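Local coordinates for subtilisin-like serine protease (Fervidobacterium pennivorans, PDB 1R6V), which degrades keratin into peptides as a subtilisin-like serine endopeptidase, letting the bacterium grow on native feathers, at residues W136-A140 with I141-Q145; P170-E173 with G174-A178; G216-G219 with V220-A224. The protein carries 1 engineered substitution. All coordinates share one frame; numbering follows the deposited sequence.

Contact 1 (W136-A140 with I141-Q145); sequences WGLEA and IGVTQ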
ATOM      1  N   TRP A 136     -30.005  11.852  10.058  1.00 12.43           N
ATOM      2  CA  TRP A 136     -30.354  10.478  10.384  1.00 13.63           C
ATOM      3  C   TRP A 136     -29.140   9.624  10.743  1.00 15.38           C
ATOM      4  O   TRP A 136     -29.245   8.677  11.529  1.00 15.98           O
ATOM      5  CB  TRP A 136     -31.116   9.827   9.222  1.00 13.24           C
ATOM      6  CG  TRP A 136     -30.252   9.362   8.086  1.00 13.76           C
ATOM      7  CD1 TRP A 136     -29.867  10.081   6.989  1.00 11.24           C
ATOM      8  CD2 TRP A 136     -29.687   8.059   7.933  1.00 12.87           C
ATOM      9  NE1 TRP A 136     -29.108   9.301   6.156  1.00 12.58           N
ATOM     10  CE2 TRP A 136     -28.977   8.052   6.713  1.00 12.64           C
ATOM     11  CE3 TRP A 136     -29.716   6.891   8.712  1.00 11.08           C
ATOM     12  CZ2 TRP A 136     -28.297   6.927   6.250  1.00 14.06           C
ATOM     13  CZ3 TRP A 136     -29.039   5.769   8.251  1.00 13.52           C
ATOM     14  CH2 TRP A 136     -28.339   5.795   7.025  1.00 14.01           C
ATOM     15  N   GLY A 137     -27.987   9.970  10.174  1.00 13.00           N
ATOM     16  CA  GLY A 137     -26.779   9.215  10.451  1.00 14.07           C
ATOM     17  C   GLY A 137     -26.372   9.308  11.913  1.00 14.47           C
ATOM     18  O   GLY A 137     -25.899   8.332  12.489  1.00 14.48           O
ATOM     19  N   LEU A 138     -26.545  10.474  12.521  1.00 15.12           N
ATOM     20  CA  LEU A 138     -26.194  10.622  13.930  1.00 15.85           C
ATOM     21  C   LEU A 138     -27.128   9.761  14.767  1.00 16.60           C
ATOM     22  O   LEU A 138     -26.706   9.121  15.734  1.00 16.70           O
ATOM     23  CB  LEU A 138     -26.316  12.076  14.374  1.00 15.30           C
ATOM     24  CG  LEU A 138     -25.361  13.048  13.683  1.00 15.91           C
ATOM     25  CD1 LEU A 138     -25.527  14.435  14.309  1.00 15.82           C
ATOM     26  CD2 LEU A 138     -23.914  12.559  13.838  1.00 16.31           C
ATOM     27  N   GLU A 139     -28.404   9.742  14.404  1.00 16.43           N
ATOM     28  CA  GLU A 139     -29.345   8.919  15.158  1.00 16.92           C
ATOM     29  C   GLU A 139     -28.968   7.444  15.023  1.00 15.52           C
ATOM     30  O   GLU A 139     -28.978   6.692  16.000  1.00 15.76           O
ATOM     31  CB  GLU A 139     -30.781   9.106  14.657  1.00 19.38           C
ATOM     32  CG  GLU A 139     -31.793   8.488  15.618  1.00 21.38           C
ATOM     33  CD  GLU A 139     -33.194   8.346  15.036  1.00 25.04           C
ATOM     34  OE1 GLU A 139     -33.512   9.057  14.064  1.00 23.21           O
ATOM     35  OE2 GLU A 139     -33.985   7.531  15.570  1.00 25.97           O
ATOM     36  N   ALA A 140     -28.619   7.030  13.813  1.00 12.35           N
ATOM     37  CA  ALA A 140     -28.275   5.644  13.577  1.00 12.01           C
ATOM     38  C   ALA A 140     -27.076   5.164  14.387  1.00 13.71           C
ATOM     39  O   ALA A 140     -27.053   4.015  14.821  1.00 13.85           O
ATOM     40  CB  ALA A 140     -28.023   5.416  12.103  1.00 12.27           C
ATOM     41  N   ILE A 141     -26.080   6.019  14.581  1.00 14.14           N
ATOM     42  CA  ILE A 141     -24.915   5.581  15.344  1.00 13.72           C
ATOM     43  C   ILE A 141     -25.066   5.771  16.848  1.00 16.21           C
ATOM     44  O   ILE A 141     -24.151   5.465  17.606  1.00 15.05           O
ATOM     45  CB  ILE A 141     -23.591   6.246  14.838  1.00 14.79           C
ATOM     46  CG1 ILE A 141     -23.638   7.772  14.998  1.00 14.14           C
ATOM     47  CG2 ILE A 141     -23.355   5.831  13.383  1.00 16.23           C
ATOM     48  CD1 ILE A 141     -22.321   8.496  14.629  1.00 18.14           C
ATOM     49  N   GLY A 142     -26.221   6.266  17.281  1.00 16.19           N
ATOM     50  CA  GLY A 142     -26.463   6.437  18.710  1.00 17.96           C
ATOM     51  C   GLY A 142     -26.021   7.728  19.369  1.00 18.29           C
ATOM     52  O   GLY A 142     -25.879   7.791  20.590  1.00 17.54           O
ATOM     53  N   VAL A 143     -25.805   8.773  18.580  1.00 17.96           N
ATOM     54  CA  VAL A 143     -25.399  10.044  19.145  1.00 18.70           C
ATOM     55  C   VAL A 143     -26.559  10.711  19.891  1.00 18.81           C
ATOM     56  O   VAL A 143     -27.702  10.658  19.445  1.00 18.79           O
ATOM     57  CB  VAL A 143     -24.934  11.018  18.035  1.00 20.00           C
ATOM     58  CG1 VAL A 143     -24.775  12.417  18.602  1.00 20.06           C
ATOM     59  CG2 VAL A 143     -23.637  10.529  17.413  1.00 20.28           C
ATOM     60  N   THR A 144     -26.274  11.305  21.045  1.00 20.46           N
ATOM     61  CA  THR A 144     -27.291  12.050  21.777  1.00 22.78           C
ATOM     62  C   THR A 144     -26.553  13.200  22.442  1.00 23.44           C
ATOM     63  O   THR A 144     -25.330  13.145  22.614  1.00 22.76           O
ATOM     64  CB  THR A 144     -28.038  11.210  22.861  1.00 24.21           C
ATOM     65  OG1 THR A 144     -27.143  10.870  23.926  1.00 24.39           O
ATOM     66  CG2 THR A 144     -28.626   9.948  22.252  1.00 25.31           C
ATOM     67  N   GLN A 145     -27.272  14.259  22.789  1.00 23.35           N
ATOM     68  CA  GLN A 145     -26.611  15.381  23.441  1.00 24.39           C
ATOM     69  C   GLN A 145     -26.039  14.923  24.777  1.00 24.10           C
ATOM     70  O   GLN A 145     -24.965  15.361  25.187  1.00 25.28           O
ATOM     71  CB  GLN A 145     -27.584  16.546  23.639  1.00 25.73           C
ATOM     72  CG  GLN A 145     -28.003  17.202  22.323  1.00 26.49           C
ATOM     73  CD  GLN A 145     -28.618  18.578  22.518  1.00 28.29           C
ATOM     74  OE1 GLN A 145     -27.950  19.504  22.975  1.00 29.43           O
ATOM     75  NE2 GLN A 145     -29.893  18.716  22.171  1.00 27.38           N
TER
HETATM   76  O   HOH W   1     -29.447   8.170  18.558  1.00 37.04           O
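Leu138 and Val143 face each other across a Schellman motif that ends the short helix 136-140. Their side chains cross at a slant: CB of Leu138 lies 4.1 Å from CB of Val143, and one methyl from each, Leu138 CD2 and Val143 CG2, closes the same patch. Ile141 has its CG1 tucked between its own backbone N and carbonyl carbon (chi1 62°), which sets CG1 beside the carbonyl oxygens of Gly137 and Leu138, each 3.4 Å away, while CD1 comes to 4.4 Å from Leu138 CD2. Beyond this patch Ile141 also touches Pro343.

The backbone explains the geometry. Gly142 takes a positive phi of 87°, where a side chain would jam against the preceding carbonyl, and the chain reverses there. Two bonds back into the last turn define the motif: Val143 N reaches Leu138 O at 3.0 Å, and Gly142 N reaches Glu139 O at 3.1 Å, its donor well above the carbonyl plane. Ile141 N still makes the helical bond to Gly137 O. The Glu139 carboxylate pairs with Arg125 outside the motif, through OE1. A water bridges the ends of the turn, donating to Glu139 O at 3.0 Å and to Val143 O at 3.2 Å.

Contact 2 (P170-E173 with G174-A178); sequences PDLE and GQVIA. With CA (calcium ion), chain B.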
ATOM      1  N   PRO A 170     -19.302  28.878   7.784  1.00 16.60           N
ATOM      2  CA  PRO A 170     -19.709  29.278   9.129  1.00 16.87           C
ATOM      3  C   PRO A 170     -19.835  28.111  10.111  1.00 17.24           C
ATOM      4  O   PRO A 170     -19.481  28.252  11.277  1.00 15.54           O
ATOM      5  CB  PRO A 170     -21.024  30.030   8.890  1.00 18.07           C
ATOM      6  CG  PRO A 170     -21.544  29.453   7.610  1.00 20.03           C
ATOM      7  CD  PRO A 170     -20.298  29.279   6.779  1.00 16.97           C
ATOM      8  N   ASP A 171     -20.312  26.959   9.640  1.00 17.13           N
ATOM      9  CA  ASP A 171     -20.461  25.777  10.500  1.00 16.17           C
ATOM     10  C   ASP A 171     -19.106  25.141  10.855  1.00 16.69           C
ATOM     11  O   ASP A 171     -19.057  24.150  11.585  1.00 15.16           O
ATOM     12  CB  ASP A 171     -21.330  24.722   9.800  1.00 16.81           C
ATOM     13  CG  ASP A 171     -22.497  24.242  10.655  1.00 16.81           C
ATOM     14  OD1 ASP A 171     -22.489  24.452  11.884  1.00 17.61           O
ATOM     15  OD2 ASP A 171     -23.427  23.630  10.089  1.00 15.95           O
ATOM     16  N   LEU A 172     -18.010  25.678  10.316  1.00 14.88           N
ATOM     17  CA  LEU A 172     -16.693  25.132  10.632  1.00 14.69           C
ATOM     18  C   LEU A 172     -15.839  26.161  11.350  1.00 15.46           C
ATOM     19  O   LEU A 172     -14.648  25.938  11.563  1.00 15.88           O
ATOM     20  CB  LEU A 172     -15.965  24.658   9.363  1.00 14.39           C
ATOM     21  CG  LEU A 172     -16.629  23.485   8.626  1.00 15.95           C
ATOM     22  CD1 LEU A 172     -15.824  23.151   7.364  1.00 13.17           C
ATOM     23  CD2 LEU A 172     -16.674  22.263   9.549  1.00 16.18           C
ATOM     24  N   GLU A 173     -16.440  27.287  11.726  1.00 16.09           N
ATOM     25  CA  GLU A 173     -15.692  28.330  12.424  1.00 18.78           C
ATOM     26  C   GLU A 173     -15.079  27.773  13.699  1.00 18.05           C
ATOM     27  O   GLU A 173     -15.750  27.106  14.480  1.00 16.71           O
ATOM     28  CB  GLU A 173     -16.610  29.519  12.759  1.00 21.97           C
ATOM     29  CG  GLU A 173     -15.856  30.752  13.275  1.00 25.45           C
ATOM     30  CD  GLU A 173     -15.501  30.665  14.758  1.00 28.50           C
ATOM     31  OE1 GLU A 173     -14.529  31.335  15.180  1.00 30.33           O
ATOM     32  OE2 GLU A 173     -16.202  29.941  15.502  1.00 27.97           O
ATOM     33  N   GLY A 174     -13.792  28.044  13.906  1.00 17.11           N
ATOM     34  CA  GLY A 174     -13.114  27.559  15.096  1.00 16.93           C
ATOM     35  C   GLY A 174     -12.809  26.073  15.097  1.00 17.46           C
ATOM     36  O   GLY A 174     -12.125  25.579  15.996  1.00 16.71           O
ATOM     37  N   GLN A 175     -13.281  25.359  14.072  1.00 16.32           N
ATOM     38  CA  GLN A 175     -13.084  23.914  13.976  1.00 15.49           C
ATOM     39  C   GLN A 175     -11.944  23.436  13.085  1.00 15.70           C
ATOM     40  O   GLN A 175     -11.545  22.276  13.170  1.00 16.25           O
ATOM     41  CB  GLN A 175     -14.376  23.250  13.477  1.00 13.80           C
ATOM     42  CG  GLN A 175     -15.577  23.540  14.340  1.00 15.07           C
ATOM     43  CD  GLN A 175     -15.523  22.796  15.649  1.00 19.12           C
ATOM     44  OE1 GLN A 175     -15.972  21.649  15.752  1.00 19.23           O
ATOM     45  NE2 GLN A 175     -14.947  23.431  16.658  1.00 15.84           N
ATOM     46  N   VAL A 176     -11.438  24.313  12.231  1.00 15.36           N
ATOM     47  CA  VAL A 176     -10.379  23.936  11.296  1.00 15.14           C
ATOM     48  C   VAL A 176      -9.073  24.595  11.700  1.00 16.02           C
ATOM     49  O   VAL A 176      -8.944  25.819  11.622  1.00 17.48           O
ATOM     50  CB  VAL A 176     -10.749  24.361   9.859  1.00 15.73           C
ATOM     51  CG1 VAL A 176      -9.655  23.932   8.883  1.00 17.52           C
ATOM     52  CG2 VAL A 176     -12.095  23.738   9.460  1.00 17.65           C
ATOM     53  N   ILE A 177      -8.115  23.785  12.137  1.00 14.24           N
ATOM     54  CA  ILE A 177      -6.820  24.310  12.566  1.00 15.53           C
ATOM     55  C   ILE A 177      -5.809  24.318  11.424  1.00 15.81           C
ATOM     56  O   ILE A 177      -6.158  24.007  10.281  1.00 14.50           O
ATOM     57  CB  ILE A 177      -6.269  23.509  13.761  1.00 15.83           C
ATOM     58  CG1 ILE A 177      -6.062  22.042  13.378  1.00 18.60           C
ATOM     59  CG2 ILE A 177      -7.237  23.614  14.934  1.00 15.91           C
ATOM     60  CD1 ILE A 177      -5.376  21.227  14.457  1.00 19.20           C
ATOM     61  N   ALA A 178      -4.562  24.677  11.723  1.00 16.19           N
ATOM     62  CA  ALA A 178      -3.542  24.746  10.677  1.00 17.73           C
ATOM     63  C   ALA A 178      -3.358  23.397   9.999  1.00 18.13           C
ATOM     64  O   ALA A 178      -3.302  22.357  10.658  1.00 16.86           O
ATOM     65  CB  ALA A 178      -2.209  25.235  11.260  1.00 17.67           C
TER
HETATM   66 CA    CA B   1     -23.825  23.854  13.711  1.00  3.26          CA
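A short 3-10 turn, 170-172, runs into a type II beta turn over 172-175, in which Gln175 N donates to Leu172 O at 2.9 Å, the donor standing above the carbonyl plane, and Gly174 takes the positive-phi position (74°), where glycine is common. Just before it, Glu173 N is bonded back to Pro170 O, so two short loops of hydrogen-bonded backbone follow one another.

Inside the bend, Leu172 and Val176 meet through Leu172 CB and Val176 CG2, 4.0 Å apart. Val176 CG1 lies anti to the backbone N (chi1 -179°), which leaves CG2 beside that nitrogen and turned to the leucine. The pair continues into the protein, with Leu172 touching Thr202 of helix 200-209 and Val176 touching Pro228 of strand 225-230. Gln175 CB presses on Leu172 O at 3.3 Å before the chain folds at chi2 and leads away from the bend.

Glu173 folds back over the peptide that follows it. With chi2 at -81° its CD comes into plain contact with Gly174 N at 3.2 Å, while OE2, 3.5 Å from that nitrogen, is badly angled for a bond; the carboxylate is instead paired with Lys211, through OE2. Asp171 points away from the bend, and its OD1 binds the calcium ion at 2.3 Å while OD2 accepts from Tyr374 and is probably also held by Ile217 N. The other five ligands come from Glu129, Lys211, Asp213, Lys215 and Ile217, and such a site, joining Glu129 to the loops carrying Asp171 and residues 211-217, resembles the high-affinity calcium site of subtilisins.

Contact 3 (G216-G219 with V220-A224); sequences GIVG and VAPGA. With CA (calcium ion), chain B.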
ATOM      1  N   GLY A 216     -27.167  25.294  11.227  1.00 19.94           N
ATOM      2  CA  GLY A 216     -26.717  24.255  10.307  1.00 17.19           C
ATOM      3  C   GLY A 216     -26.747  22.855  10.895  1.00 17.08           C
ATOM      4  O   GLY A 216     -27.737  22.464  11.514  1.00 17.51           O
ATOM      5  N   ILE A 217     -25.674  22.090  10.698  1.00 16.15           N
ATOM      6  CA  ILE A 217     -25.610  20.733  11.231  1.00 13.83           C
ATOM      7  C   ILE A 217     -24.597  20.670  12.372  1.00 15.31           C
ATOM      8  O   ILE A 217     -24.122  21.696  12.849  1.00 15.66           O
ATOM      9  CB  ILE A 217     -25.211  19.704  10.133  1.00 12.72           C
ATOM     10  CG1 ILE A 217     -23.791  19.976   9.619  1.00 12.62           C
ATOM     11  CG2 ILE A 217     -26.162  19.829   8.938  1.00 13.42           C
ATOM     12  CD1 ILE A 217     -23.067  18.704   9.136  1.00 11.44           C
ATOM     13  N   VAL A 218     -24.297  19.468  12.841  1.00 15.01           N
ATOM     14  CA  VAL A 218     -23.303  19.319  13.896  1.00 13.33           C
ATOM     15  C   VAL A 218     -22.602  18.002  13.582  1.00 14.67           C
ATOM     16  O   VAL A 218     -23.214  17.090  13.027  1.00 13.65           O
ATOM     17  CB  VAL A 218     -23.956  19.306  15.314  1.00 14.69           C
ATOM     18  CG1 VAL A 218     -25.007  18.219  15.407  1.00 13.13           C
ATOM     19  CG2 VAL A 218     -22.870  19.128  16.396  1.00 12.76           C
ATOM     20  N   GLY A 219     -21.307  17.929  13.873  1.00 13.20           N
ATOM     21  CA  GLY A 219     -20.555  16.720  13.586  1.00 13.30           C
ATOM     22  C   GLY A 219     -20.716  15.652  14.650  1.00 12.14           C
ATOM     23  O   GLY A 219     -21.324  15.887  15.686  1.00 12.75           O
ATOM     24  N   VAL A 220     -20.202  14.468  14.358  1.00 12.42           N
ATOM     25  CA  VAL A 220     -20.231  13.345  15.288  1.00 10.63           C
ATOM     26  C   VAL A 220     -19.406  13.708  16.530  1.00 12.24           C
ATOM     27  O   VAL A 220     -19.752  13.338  17.656  1.00 11.68           O
ATOM     28  CB  VAL A 220     -19.602  12.097  14.639  1.00 12.91           C
ATOM     29  CG1 VAL A 220     -19.440  11.004  15.666  1.00 13.82           C
ATOM     30  CG2 VAL A 220     -20.480  11.617  13.466  1.00 13.66           C
ATOM     31  N   ALA A 221     -18.317  14.431  16.288  1.00 12.09           N
ATOM     32  CA  ALA A 221     -17.365  14.852  17.319  1.00 13.01           C
ATOM     33  C   ALA A 221     -17.213  16.375  17.284  1.00 14.19           C
ATOM     34  O   ALA A 221     -16.192  16.904  16.843  1.00 12.14           O
ATOM     35  CB  ALA A 221     -16.007  14.173  17.062  1.00 12.37           C
ATOM     36  N   PRO A 222     -18.226  17.104  17.773  1.00 14.92           N
ATOM     37  CA  PRO A 222     -18.152  18.568  17.764  1.00 15.11           C
ATOM     38  C   PRO A 222     -17.032  19.168  18.604  1.00 13.67           C
ATOM     39  O   PRO A 222     -16.728  20.347  18.477  1.00 14.13           O
ATOM     40  CB  PRO A 222     -19.540  18.994  18.225  1.00 14.14           C
ATOM     41  CG  PRO A 222     -19.987  17.846  19.095  1.00 15.17           C
ATOM     42  CD  PRO A 222     -19.484  16.623  18.366  1.00 16.11           C
ATOM     43  N   GLY A 223     -16.410  18.351  19.439  1.00 13.93           N
ATOM     44  CA  GLY A 223     -15.322  18.864  20.260  1.00 15.36           C
ATOM     45  C   GLY A 223     -13.959  18.747  19.596  1.00 15.30           C
ATOM     46  O   GLY A 223     -12.985  19.384  20.026  1.00 13.84           O
ATOM     47  N   ALA A 224     -13.889  17.936  18.541  1.00 13.77           N
ATOM     48  CA  ALA A 224     -12.633  17.722  17.817  1.00 15.21           C
ATOM     49  C   ALA A 224     -12.257  18.886  16.914  1.00 14.95           C
ATOM     50  O   ALA A 224     -13.013  19.843  16.769  1.00 14.38           O
ATOM     51  CB  ALA A 224     -12.716  16.436  16.997  1.00 16.24           C
TER
HETATM   52 CA    CA B   1     -23.825  23.854  13.711  1.00  3.26          CA
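With chi1 of 56°, Val218 holds CG1 between its backbone N and carbonyl carbon and swings CG2 anti to that N, and it is CG2 that reaches Pro222. The valine methyl lies 3.8 Å from Pro222 CB and 4.2 Å from CG, so it meets one side of the pyrrolidine ring as the two side chains pass at an angle. The ring's other approach is through CD, which sits 3.3 Å from Gly219 O. Trp148 of helix 145-150 touches both Val218 and Pro222 and so extends the apolar patch.

Between them the chain turns at Gly219 and Val220 without any hydrogen bond from one segment to the other. Val220 points away from the curve, its side chain packing on His386, while its carbonyl oxygen accepts from Trp148 NE1. Backbone bonds from Gly219, Val220 and Ala221 to Ala210, Thr207 and Ile208 lay this stretch along the end of helix 200-209. A type I turn then runs from Ala221 to Ala224, closed by Ala224 N to Ala221 O at 3.0 Å, and delivers the chain to strand 225-230.

At the other end, Ile217 O binds the calcium ion at 2.3 Å, while Val218 next to it packs on Glu129, another ligand. The metal is thus met here by a backbone carbonyl rather than a charged group, so its hold depends on the path of the chain, which apolar packing of Val218 and Pro222 and bonds to neighbouring backbone probably help to fix.

In the fold
All three contacts lie in the catalytic subtilisin-like domain, on the same side of the chain's centre, and follow one another in sequence as contacts 1, 2 and 3. Contact 3 is the middle piece in space: its centre is about 11 Å from the centre of each of the others, whereas contacts 1 and 2 are about 22 Å apart, centre to centre, and do not touch. It meets contact 1 by apolar packing, Leu138 CD2 lying 3.6 Å from Val220 CG2. It meets contact 2 at the Asp171 carboxylate, and the two share the calcium ion. The metal thus ties together loops that precede strands 179-181 and 225-230.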